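Local coordinates for aminopentol aminotransferase (Sphingopyxis macrogoltabida, PDB 6HBV), which transfers the amino group of aminopentol, the hydrolysed form of fumonisin B1, to pyruvate with the help of pyridoxal 5'-phosphate, at residues A[189-194]-A[226-231]; A[231-236]-A[256-261]. All blocks are in the same frame, centred on the assembly; numbering follows the deposited sequence. Where two conformers were deposited one is given.

Interaction 1: A[189-194]-A[226-231]; sequences IAAVFA and LLVVDD. With PLP (pyridoxal-5'-phosphate), chain C; PMP (4'-deoxy-4'-aminopyridoxal-5'-phosphate), chain D.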
ATOM      1  N   ILE A 189       6.975   4.267  27.727  1.00 15.33           N
ATOM      2  CA  ILE A 189       7.062   3.250  26.643  1.00 16.61           C
ATOM      3  C   ILE A 189       5.644   2.890  26.184  1.00 16.23           C
ATOM      4  O   ILE A 189       4.860   2.364  26.942  1.00 16.06           O
ATOM      5  CB  ILE A 189       7.802   1.978  27.050  1.00 16.10           C
ATOM      6  CG1 ILE A 189       9.185   2.274  27.658  1.00 16.55           C
ATOM      7  CG2 ILE A 189       7.890   1.060  25.845  1.00 17.91           C
ATOM      8  CD1 ILE A 189      10.022   3.156  26.782  1.00 16.11           C
ATOM      9  N   ALA A 190       5.366   3.190  24.921  1.00 15.66           N
ATOM     10  CA  ALA A 190       4.116   2.828  24.256  1.00 15.04           C
ATOM     11  C   ALA A 190       4.178   1.397  23.715  1.00 15.33           C
ATOM     12  O   ALA A 190       3.199   0.671  23.796  1.00 16.50           O
ATOM     13  CB  ALA A 190       3.870   3.794  23.124  1.00 15.41           C
ATOM     14  N   ALA A 191       5.329   0.994  23.161  1.00 14.74           N
ATOM     15  CA  ALA A 191       5.456  -0.322  22.536  1.00 15.50           C
ATOM     16  C   ALA A 191       6.914  -0.742  22.385  1.00 14.40           C
ATOM     17  O   ALA A 191       7.818   0.103  22.278  1.00 16.11           O
ATOM     18  CB  ALA A 191       4.802  -0.327  21.173  1.00 15.38           C
ATOM     19  N   VAL A 192       7.109  -2.064  22.375  1.00 14.36           N
ATOM     20  CA  VAL A 192       8.313  -2.741  21.892  1.00 16.13           C
ATOM     21  C   VAL A 192       7.979  -3.437  20.558  1.00 15.96           C
ATOM     22  O   VAL A 192       7.074  -4.272  20.510  1.00 16.23           O
ATOM     23  CB  VAL A 192       8.794  -3.814  22.886  1.00 17.85           C
ATOM     24  CG1 VAL A 192       9.998  -4.571  22.341  1.00 18.86           C
ATOM     25  CG2 VAL A 192       9.132  -3.211  24.245  1.00 19.86           C
ATOM     26  N   PHE A 193       8.711  -3.097  19.507  1.00 16.05           N
ATOM     27  CA  PHE A 193       8.686  -3.838  18.239  1.00 16.22           C
ATOM     28  C   PHE A 193       9.858  -4.814  18.199  1.00 16.27           C
ATOM     29  O   PHE A 193      10.988  -4.432  18.539  1.00 16.19           O
ATOM     30  CB  PHE A 193       8.856  -2.904  17.040  1.00 16.13           C
ATOM     31  CG  PHE A 193       7.596  -2.188  16.649  1.00 16.45           C
ATOM     32  CD1 PHE A 193       7.023  -1.265  17.495  1.00 16.93           C
ATOM     33  CD2 PHE A 193       6.987  -2.449  15.424  1.00 16.46           C
ATOM     34  CE1 PHE A 193       5.858  -0.607  17.128  1.00 16.89           C
ATOM     35  CE2 PHE A 193       5.819  -1.784  15.068  1.00 15.04           C
ATOM     36  CZ  PHE A 193       5.255  -0.870  15.911  1.00 15.87           C
ATOM     37  N   ALA A 194       9.587  -6.054  17.788  1.00 16.52           N
ATOM     38  CA  ALA A 194      10.604  -7.069  17.578  1.00 15.79           C
ATOM     39  C   ALA A 194      10.224  -7.912  16.367  1.00 16.02           C
ATOM     40  O   ALA A 194       9.086  -8.387  16.286  1.00 16.70           O
ATOM     41  CB  ALA A 194      10.764  -7.952  18.782  1.00 15.89           C
ATOM     42  N   LEU A 226       2.669  -2.131  24.752  1.00 17.39           N
ATOM     43  CA  LEU A 226       2.300  -3.248  23.893  1.00 16.45           C
ATOM     44  C   LEU A 226       3.526  -3.890  23.260  1.00 16.50           C
ATOM     45  O   LEU A 226       4.413  -3.187  22.716  1.00 18.24           O
ATOM     46  CB  LEU A 226       1.371  -2.797  22.769  1.00 16.62           C
ATOM     47  CG  LEU A 226       0.079  -2.132  23.212  1.00 17.36           C
ATOM     48  CD1 LEU A 226      -0.838  -1.880  22.023  1.00 18.71           C
ATOM     49  CD2 LEU A 226      -0.614  -2.923  24.294  1.00 17.90           C
ATOM     50  N   LEU A 227       3.543  -5.213  23.334  1.00 14.54           N
ATOM     51  CA  LEU A 227       4.497  -6.041  22.588  1.00 16.08           C
ATOM     52  C   LEU A 227       3.991  -6.276  21.156  1.00 16.01           C
ATOM     53  O   LEU A 227       2.905  -6.837  20.961  1.00 15.42           O
ATOM     54  CB  LEU A 227       4.691  -7.386  23.269  1.00 16.27           C
ATOM     55  CG  LEU A 227       5.752  -8.289  22.632  1.00 15.96           C
ATOM     56  CD1 LEU A 227       7.094  -7.589  22.466  1.00 16.74           C
ATOM     57  CD2 LEU A 227       5.926  -9.554  23.444  1.00 17.07           C
ATOM     58  N   VAL A 228       4.793  -5.841  20.187  1.00 15.06           N
ATOM     59  CA  VAL A 228       4.478  -5.957  18.762  1.00 14.48           C
ATOM     60  C   VAL A 228       5.507  -6.867  18.097  1.00 14.28           C
ATOM     61  O   VAL A 228       6.694  -6.510  18.039  1.00 14.85           O
ATOM     62  CB  VAL A 228       4.443  -4.582  18.092  1.00 14.43           C
ATOM     63  CG1 VAL A 228       3.940  -4.682  16.661  1.00 14.33           C
ATOM     64  CG2 VAL A 228       3.629  -3.561  18.901  1.00 15.27           C
ATOM     65  N   VAL A 229       5.049  -8.026  17.595  1.00 14.48           N
ATOM     66  CA  VAL A 229       5.902  -8.870  16.792  1.00 14.02           C
ATOM     67  C   VAL A 229       5.659  -8.522  15.322  1.00 14.33           C
ATOM     68  O   VAL A 229       4.529  -8.589  14.822  1.00 16.00           O
ATOM     69  CB  VAL A 229       5.701 -10.363  17.072  1.00 15.05           C
ATOM     70  CG1 VAL A 229       6.345 -11.236  16.010  1.00 16.58           C
ATOM     71  CG2 VAL A 229       6.245 -10.741  18.436  1.00 16.56           C
ATOM     72  N   ASP A 230       6.731  -8.148  14.633  1.00 13.21           N
ATOM     73  CA  ASP A 230       6.655  -7.831  13.212  1.00 14.27           C
ATOM     74  C   ASP A 230       6.965  -9.114  12.439  1.00 14.06           C
ATOM     75  O   ASP A 230       8.128  -9.441  12.232  1.00 15.93           O
ATOM     76  CB  ASP A 230       7.591  -6.702  12.845  1.00 14.62           C
ATOM     77  CG  ASP A 230       7.565  -6.358  11.373  1.00 14.75           C
ATOM     78  OD1 ASP A 230       6.838  -7.065  10.620  1.00 14.53           O
ATOM     79  OD2 ASP A 230       8.267  -5.406  11.015  1.00 15.03           O
ATOM     80  N   ASP A 231       5.900  -9.808  12.037  1.00 13.88           N
ATOM     81  CA  ASP A 231       5.953 -11.080  11.356  1.00 13.64           C
ATOM     82  C   ASP A 231       5.764 -10.902   9.839  1.00 14.75           C
ATOM     83  O   ASP A 231       5.407 -11.875   9.158  1.00 14.61           O
ATOM     84  CB  ASP A 231       4.927 -12.061  11.925  1.00 14.55           C
ATOM     85  CG  ASP A 231       5.551 -13.317  12.508  1.00 15.14           C
ATOM     86  OD1 ASP A 231       6.604 -13.783  11.972  1.00 15.07           O
ATOM     87  OD2 ASP A 231       4.977 -13.835  13.505  1.00 15.67           O
TER
HETATM   88  N1  PLP C 501       8.626  -5.340   8.395  0.50 16.01           N
HETATM   89  C2  PLP C 501       9.328  -6.432   8.071  0.50 15.93           C
HETATM   90  C2A PLP C 501       9.998  -7.233   9.161  0.50 15.54           C
HETATM   91  C3  PLP C 501       9.450  -6.856   6.666  0.50 16.00           C
HETATM   92  O3  PLP C 501      10.147  -7.950   6.290  0.50 17.90           O
HETATM   93  C4  PLP C 501       8.785  -6.055   5.627  0.50 15.84           C
HETATM   94  C4A PLP C 501       8.892  -6.464   4.200  0.50 16.23           C
HETATM   95  C5  PLP C 501       8.040  -4.874   6.112  0.50 15.30           C
HETATM   96  C6  PLP C 501       7.998  -4.574   7.476  0.50 16.17           C
HETATM   97  C5A PLP C 501       7.300  -3.941   5.186  0.50 15.92           C
HETATM   98  O4P PLP C 501       6.364  -4.613   4.329  0.50 14.25           O
HETATM   99  P   PLP C 501       6.116  -3.798   2.955  0.50 14.19           P
HETATM  100  O1P PLP C 501       7.351  -3.936   2.154  0.50 12.65           O
HETATM  101  O2P PLP C 501       5.812  -2.356   3.374  0.50 13.05           O
HETATM  102  O3P PLP C 501       4.973  -4.467   2.235  0.50 13.06           O
HETATM  103  N1  PMP D 502       8.502  -5.581   8.283  0.50 14.04           N
HETATM  104  C2  PMP D 502       9.387  -6.492   7.844  0.50 13.80           C
HETATM  105  C2A PMP D 502       9.966  -7.494   8.818  0.50 13.83           C
HETATM  106  C3  PMP D 502       9.791  -6.521   6.435  0.50 13.62           C
HETATM  107  O3  PMP D 502      10.672  -7.418   5.962  0.50 13.96           O
HETATM  108  C4  PMP D 502       9.200  -5.525   5.519  0.50 14.04           C
HETATM  109  C4A PMP D 502       9.568  -5.494   4.059  0.50 14.14           C
HETATM  110  N4A PMP D 502      10.904  -5.996   3.801  0.50 14.54           N
HETATM  111  C5  PMP D 502       8.239  -4.569   6.103  0.50 13.91           C
HETATM  112  C6  PMP D 502       7.934  -4.644   7.470  0.50 14.37           C
HETATM  113  C5A PMP D 502       7.586  -3.509   5.227  0.50 13.85           C
HETATM  114  O4P PMP D 502       6.682  -4.128   4.295  0.50 14.60           O
HETATM  115  P   PMP D 502       6.380  -3.414   2.892  0.50 14.18           P
HETATM  116  O1P PMP D 502       5.451  -4.414   2.244  0.50 13.44           O
HETATM  117  O2P PMP D 502       5.804  -2.020   3.156  0.50 12.80           O
HETATM  118  O3P PMP D 502       7.668  -3.329   2.187  0.50 13.95           O
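F193 and V228 meet side by side on neighbouring parallel strands, 189-194 and 226-230, joined by the beta-alpha-beta crossover through helix 210-223 in the seven-stranded sheet of this class-III aminotransferase. V228 is the main bump on this face. Its CG1, anti to the backbone N (chi1 -173°), comes over one face of the F193 ring 4.0 Å from the centroid, offset toward the rim, while CG2 reaches back to A191, where the bare CB offers a shallow hollow at 4.1 Å. H146 and W151 make edge-to-face contacts with the same F193 ring. On the other face, with V192, L227 and A194, the bump is L227: the L227 and V192 side chains cross obliquely, with L227 CD1 4.2 Å from V192 CB, under helix 210-223, where C220 touches both residues. Helix 118-133 covers the A191 and L226 side.

Five N-H...O bonds pin the backbones. V192 is gripped twice, its N giving to L226 O and its O receiving V228 N at 2.8 Å. The last bond runs from D230 N to A194 O, and D230 then turns its side chain to the cofactor. H146 ND1 bonds to D230 OD2 and V232 N to OD1, fixing the carboxylate's rotation; OD2 comes within 2.6 Å of PLP N1.

Interaction 2: A[231-236]-A[256-261]; sequences DVRAGF and WGKCFA. With PLP (pyridoxal-5'-phosphate), chain C; PMP (4'-deoxy-4'-aminopyridoxal-5'-phosphate), chain D.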
ATOM      1  N   ASP A 231       5.900  -9.808  12.037  1.00 13.88           N
ATOM      2  CA  ASP A 231       5.953 -11.080  11.356  1.00 13.64           C
ATOM      3  C   ASP A 231       5.764 -10.902   9.839  1.00 14.75           C
ATOM      4  O   ASP A 231       5.407 -11.875   9.158  1.00 14.61           O
ATOM      5  CB  ASP A 231       4.927 -12.061  11.925  1.00 14.55           C
ATOM      6  CG  ASP A 231       5.551 -13.317  12.508  1.00 15.14           C
ATOM      7  OD1 ASP A 231       6.604 -13.783  11.972  1.00 15.07           O
ATOM      8  OD2 ASP A 231       4.977 -13.835  13.505  1.00 15.67           O
ATOM      9  N   VAL A 232       6.009  -9.699   9.308  1.00 13.72           N
ATOM     10  CA  VAL A 232       5.787  -9.462   7.889  1.00 13.72           C
ATOM     11  C   VAL A 232       6.686 -10.365   7.044  1.00 14.37           C
ATOM     12  O   VAL A 232       6.250 -10.882   5.984  1.00 13.96           O
ATOM     13  CB  VAL A 232       5.926  -7.970   7.528  1.00 14.60           C
ATOM     14  CG1 VAL A 232       5.957  -7.759   6.038  1.00 14.38           C
ATOM     15  CG2 VAL A 232       4.810  -7.136   8.119  1.00 15.87           C
ATOM     16  N   ARG A 233       7.934 -10.573   7.479  1.00 13.32           N
ATOM     17  CA  ARG A 233       8.874 -11.329   6.713  1.00 14.66           C
ATOM     18  C   ARG A 233       8.830 -12.836   7.004  1.00 14.22           C
ATOM     19  O   ARG A 233       8.874 -13.663   6.061  1.00 13.15           O
ATOM     20  CB  ARG A 233      10.298 -10.818   6.916  1.00 15.18           C
ATOM     21  CG  ARG A 233      11.203 -11.163   5.744  1.00 15.94           C
ATOM     22  CD  ARG A 233      12.654 -10.765   5.990  1.00 17.38           C
ATOM     23  NE  ARG A 233      12.799  -9.320   6.074  1.00 19.90           N
ATOM     24  CZ  ARG A 233      13.925  -8.651   5.948  1.00 21.65           C
ATOM     25  NH1 ARG A 233      15.021  -9.277   5.528  1.00 22.12           N
ATOM     26  NH2 ARG A 233      13.940  -7.353   6.249  1.00 20.20           N
ATOM     27  N   ALA A 234       8.749 -13.184   8.289  1.00 13.23           N
ATOM     28  CA  ALA A 234       8.880 -14.603   8.741  1.00 13.51           C
ATOM     29  C   ALA A 234       7.531 -15.317   8.840  1.00 13.40           C
ATOM     30  O   ALA A 234       7.504 -16.543   8.891  1.00 14.24           O
ATOM     31  CB  ALA A 234       9.550 -14.626  10.081  1.00 13.69           C
ATOM     32  N   GLY A 235       6.425 -14.550   8.862  1.00 14.31           N
ATOM     33  CA  GLY A 235       5.116 -15.095   9.046  1.00 14.53           C
ATOM     34  C   GLY A 235       4.838 -16.229   8.069  1.00 14.87           C
ATOM     35  O   GLY A 235       5.030 -16.101   6.873  1.00 15.90           O
ATOM     36  N   PHE A 236       4.385 -17.345   8.635  1.00 14.55           N
ATOM     37  CA  PHE A 236       3.989 -18.547   7.946  1.00 14.82           C
ATOM     38  C   PHE A 236       5.176 -19.343   7.378  1.00 14.69           C
ATOM     39  O   PHE A 236       4.937 -20.399   6.737  1.00 15.85           O
ATOM     40  CB  PHE A 236       2.871 -18.239   6.933  1.00 14.63           C
ATOM     41  CG  PHE A 236       1.608 -17.755   7.594  1.00 15.41           C
ATOM     42  CD1 PHE A 236       1.017 -18.466   8.632  1.00 14.81           C
ATOM     43  CD2 PHE A 236       0.994 -16.582   7.178  1.00 15.77           C
ATOM     44  CE1 PHE A 236      -0.140 -18.020   9.236  1.00 16.05           C
ATOM     45  CE2 PHE A 236      -0.169 -16.147   7.788  1.00 15.74           C
ATOM     46  CZ  PHE A 236      -0.740 -16.858   8.814  1.00 16.61           C
ATOM     47  N   TRP A 256       1.586  -8.652   9.778  1.00 14.46           N
ATOM     48  CA  TRP A 256       1.646  -9.689   8.793  1.00 13.95           C
ATOM     49  C   TRP A 256       1.560  -9.067   7.399  1.00 14.26           C
ATOM     50  O   TRP A 256       0.976  -8.015   7.206  1.00 13.03           O
ATOM     51  CB  TRP A 256       0.491 -10.671   8.958  1.00 14.32           C
ATOM     52  CG  TRP A 256       0.454 -11.349  10.285  1.00 14.61           C
ATOM     53  CD1 TRP A 256       0.007 -10.829  11.458  1.00 15.14           C
ATOM     54  CD2 TRP A 256       0.891 -12.680  10.564  1.00 14.33           C
ATOM     55  NE1 TRP A 256       0.139 -11.758  12.450  1.00 15.50           N
ATOM     56  CE2 TRP A 256       0.672 -12.901  11.939  1.00 14.38           C
ATOM     57  CE3 TRP A 256       1.439 -13.711   9.789  1.00 14.63           C
ATOM     58  CZ2 TRP A 256       0.988 -14.110  12.549  1.00 15.08           C
ATOM     59  CZ3 TRP A 256       1.747 -14.904  10.398  1.00 16.14           C
ATOM     60  CH2 TRP A 256       1.525 -15.096  11.757  1.00 14.70           C
ATOM     61  N   GLY A 257       2.163  -9.765   6.437  1.00 14.33           N
ATOM     62  CA  GLY A 257       2.181  -9.293   5.056  1.00 14.35           C
ATOM     63  C   GLY A 257       2.904 -10.291   4.173  1.00 14.39           C
ATOM     64  O   GLY A 257       3.047 -11.480   4.550  1.00 14.54           O
ATOM     65  N   LYS A 258       3.326  -9.772   3.019  1.00 14.29           N
ATOM     66  CA  LYS A 258       4.090 -10.460   1.955  0.50 14.38           C
ATOM     67  C   LYS A 258       3.358 -11.692   1.399  1.00 13.67           C
ATOM     68  O   LYS A 258       2.920 -11.642   0.275  1.00 14.56           O
ATOM     69  CB  LYS A 258       5.522 -10.745   2.429  0.50 14.22           C
ATOM     70  CG  LYS A 258       6.368  -9.484   2.597  0.50 14.84           C
ATOM     71  CD  LYS A 258       7.809  -9.710   3.005  0.50 15.10           C
ATOM     72  CE  LYS A 258       8.720  -8.533   2.716  0.50 16.06           C
ATOM     73  NZ  LYS A 258       9.050  -7.711   3.912  0.50 17.38           N
ATOM     74  N   CYS A 259       3.237 -12.777   2.174  1.00 13.80           N
ATOM     75  CA  CYS A 259       2.959 -14.106   1.593  1.00 14.40           C
ATOM     76  C   CYS A 259       1.593 -14.666   1.954  1.00 13.24           C
ATOM     77  O   CYS A 259       1.263 -15.757   1.463  1.00 14.87           O
ATOM     78  CB  CYS A 259       4.053 -15.102   1.973  1.00 14.95           C
ATOM     79  SG  CYS A 259       3.927 -15.748   3.660  1.00 16.01           S
ATOM     80  N   PHE A 260       0.780 -13.992   2.774  1.00 13.82           N
ATOM     81  CA  PHE A 260      -0.431 -14.675   3.253  1.00 14.04           C
ATOM     82  C   PHE A 260      -1.560 -14.661   2.210  1.00 14.32           C
ATOM     83  O   PHE A 260      -2.646 -15.242   2.451  1.00 15.35           O
ATOM     84  CB  PHE A 260      -0.855 -14.227   4.639  1.00 14.34           C
ATOM     85  CG  PHE A 260      -1.497 -12.879   4.812  1.00 14.01           C
ATOM     86  CD1 PHE A 260      -2.795 -12.650   4.407  1.00 13.68           C
ATOM     87  CD2 PHE A 260      -0.790 -11.838   5.405  1.00 13.95           C
ATOM     88  CE1 PHE A 260      -3.369 -11.403   4.583  1.00 14.60           C
ATOM     89  CE2 PHE A 260      -1.368 -10.592   5.580  1.00 13.66           C
ATOM     90  CZ  PHE A 260      -2.658 -10.366   5.169  1.00 14.88           C
ATOM     91  N   ALA A 261      -1.330 -14.021   1.064  1.00 14.44           N
ATOM     92  CA  ALA A 261      -2.184 -14.247  -0.133  1.00 15.41           C
ATOM     93  C   ALA A 261      -1.336 -14.681  -1.346  1.00 14.82           C
ATOM     94  O   ALA A 261      -1.729 -14.469  -2.489  1.00 13.99           O
ATOM     95  CB  ALA A 261      -2.994 -13.002  -0.432  1.00 15.92           C
TER
HETATM   96  N1  PLP C 501       8.626  -5.340   8.395  0.50 16.01           N
HETATM   97  C2  PLP C 501       9.328  -6.432   8.071  0.50 15.93           C
HETATM   98  C2A PLP C 501       9.998  -7.233   9.161  0.50 15.54           C
HETATM   99  C3  PLP C 501       9.450  -6.856   6.666  0.50 16.00           C
HETATM  100  O3  PLP C 501      10.147  -7.950   6.290  0.50 17.90           O
HETATM  101  C4  PLP C 501       8.785  -6.055   5.627  0.50 15.84           C
HETATM  102  C4A PLP C 501       8.892  -6.464   4.200  0.50 16.23           C
HETATM  103  C5  PLP C 501       8.040  -4.874   6.112  0.50 15.30           C
HETATM  104  C6  PLP C 501       7.998  -4.574   7.476  0.50 16.17           C
HETATM  105  C5A PLP C 501       7.300  -3.941   5.186  0.50 15.92           C
HETATM  106  O4P PLP C 501       6.364  -4.613   4.329  0.50 14.25           O
HETATM  107  P   PLP C 501       6.116  -3.798   2.955  0.50 14.19           P
HETATM  108  O1P PLP C 501       7.351  -3.936   2.154  0.50 12.65           O
HETATM  109  O2P PLP C 501       5.812  -2.356   3.374  0.50 13.05           O
HETATM  110  O3P PLP C 501       4.973  -4.467   2.235  0.50 13.06           O
HETATM  111  N1  PMP D 502       8.502  -5.581   8.283  0.50 14.04           N
HETATM  112  C2  PMP D 502       9.387  -6.492   7.844  0.50 13.80           C
HETATM  113  C2A PMP D 502       9.966  -7.494   8.818  0.50 13.83           C
HETATM  114  C3  PMP D 502       9.791  -6.521   6.435  0.50 13.62           C
HETATM  115  O3  PMP D 502      10.672  -7.418   5.962  0.50 13.96           O
HETATM  116  C4  PMP D 502       9.200  -5.525   5.519  0.50 14.04           C
HETATM  117  C4A PMP D 502       9.568  -5.494   4.059  0.50 14.14           C
HETATM  118  N4A PMP D 502      10.904  -5.996   3.801  0.50 14.54           N
HETATM  119  C5  PMP D 502       8.239  -4.569   6.103  0.50 13.91           C
HETATM  120  C6  PMP D 502       7.934  -4.644   7.470  0.50 14.37           C
HETATM  121  C5A PMP D 502       7.586  -3.509   5.227  0.50 13.85           C
HETATM  122  O4P PMP D 502       6.682  -4.128   4.295  0.50 14.60           O
HETATM  123  P   PMP D 502       6.380  -3.414   2.892  0.50 14.18           P
HETATM  124  O1P PMP D 502       5.451  -4.414   2.244  0.50 13.44           O
HETATM  125  O2P PMP D 502       5.804  -2.020   3.156  0.50 12.80           O
HETATM  126  O3P PMP D 502       7.668  -3.329   2.187  0.50 13.95           O
HETATM  127  O   HOH W   1       3.277 -12.294   7.381  1.00 11.86           O
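K258 lies along V232 on its way to the cofactor in the active site of this fold-type I enzyme. Its CB passes 3.6 Å from V232 O; CG comes 3.9 Å from V232 CG1; CD keeps beside V232 O. At CE the chain turns (chi4 102°), bringing NZ to PLP C4A in a 1.3 Å covalent bond, the internal aldimine; NZ also donates a hydrogen bond to PLP O3 (2.6 Å). PMP is also modelled at this site. V232 CG1 backs the pyridine ring, 3.3 Å from PLP C4. The R233 chain, bent at chi3, brings its guanidinium edge to PLP O3, NE donating an almost straight bond at 3.0 Å, with NH1 tied to N377. An alanine at R233 is likely to cost O3 this donor, leaving K258 NZ as its bond from the two segments, and to leave N377 without its partner.

D231 CB sits over the centre of the W256 six-membered ring. W256 CZ3 in turn presses on the middle of the F236 ring, the two planes meeting obliquely at 36°. A water bridges D231 O and G257 N. F236 packs on L302 and I305 of helix 292-307, F260 on A298 of that helix, and W256 on L270 of strand 267-271.

From the N terminus, the chain runs along strand 189-194, passes through helix 210-223 and returns as strand 226-230, where interaction 1 closes the first loop. The pairing ends at D230; D231, the residue the two contacts share in sequence, opens interaction 2, so they follow in series, neither nesting nor crossing. The chain next makes an excursion and comes back along strand 253-256, the parallel neighbour of 226-230 on the side away from 189-194; residues 256-261 then close the second loop. Interaction 1 ties two central strands together; interaction 2 joins the loops that follow strands 226-230 and 253-256. The two meet at the cofactor, D230 at its pyridine nitrogen and K258 at C4A, with S287 of the second subunit hydrogen-bonded to it through OG.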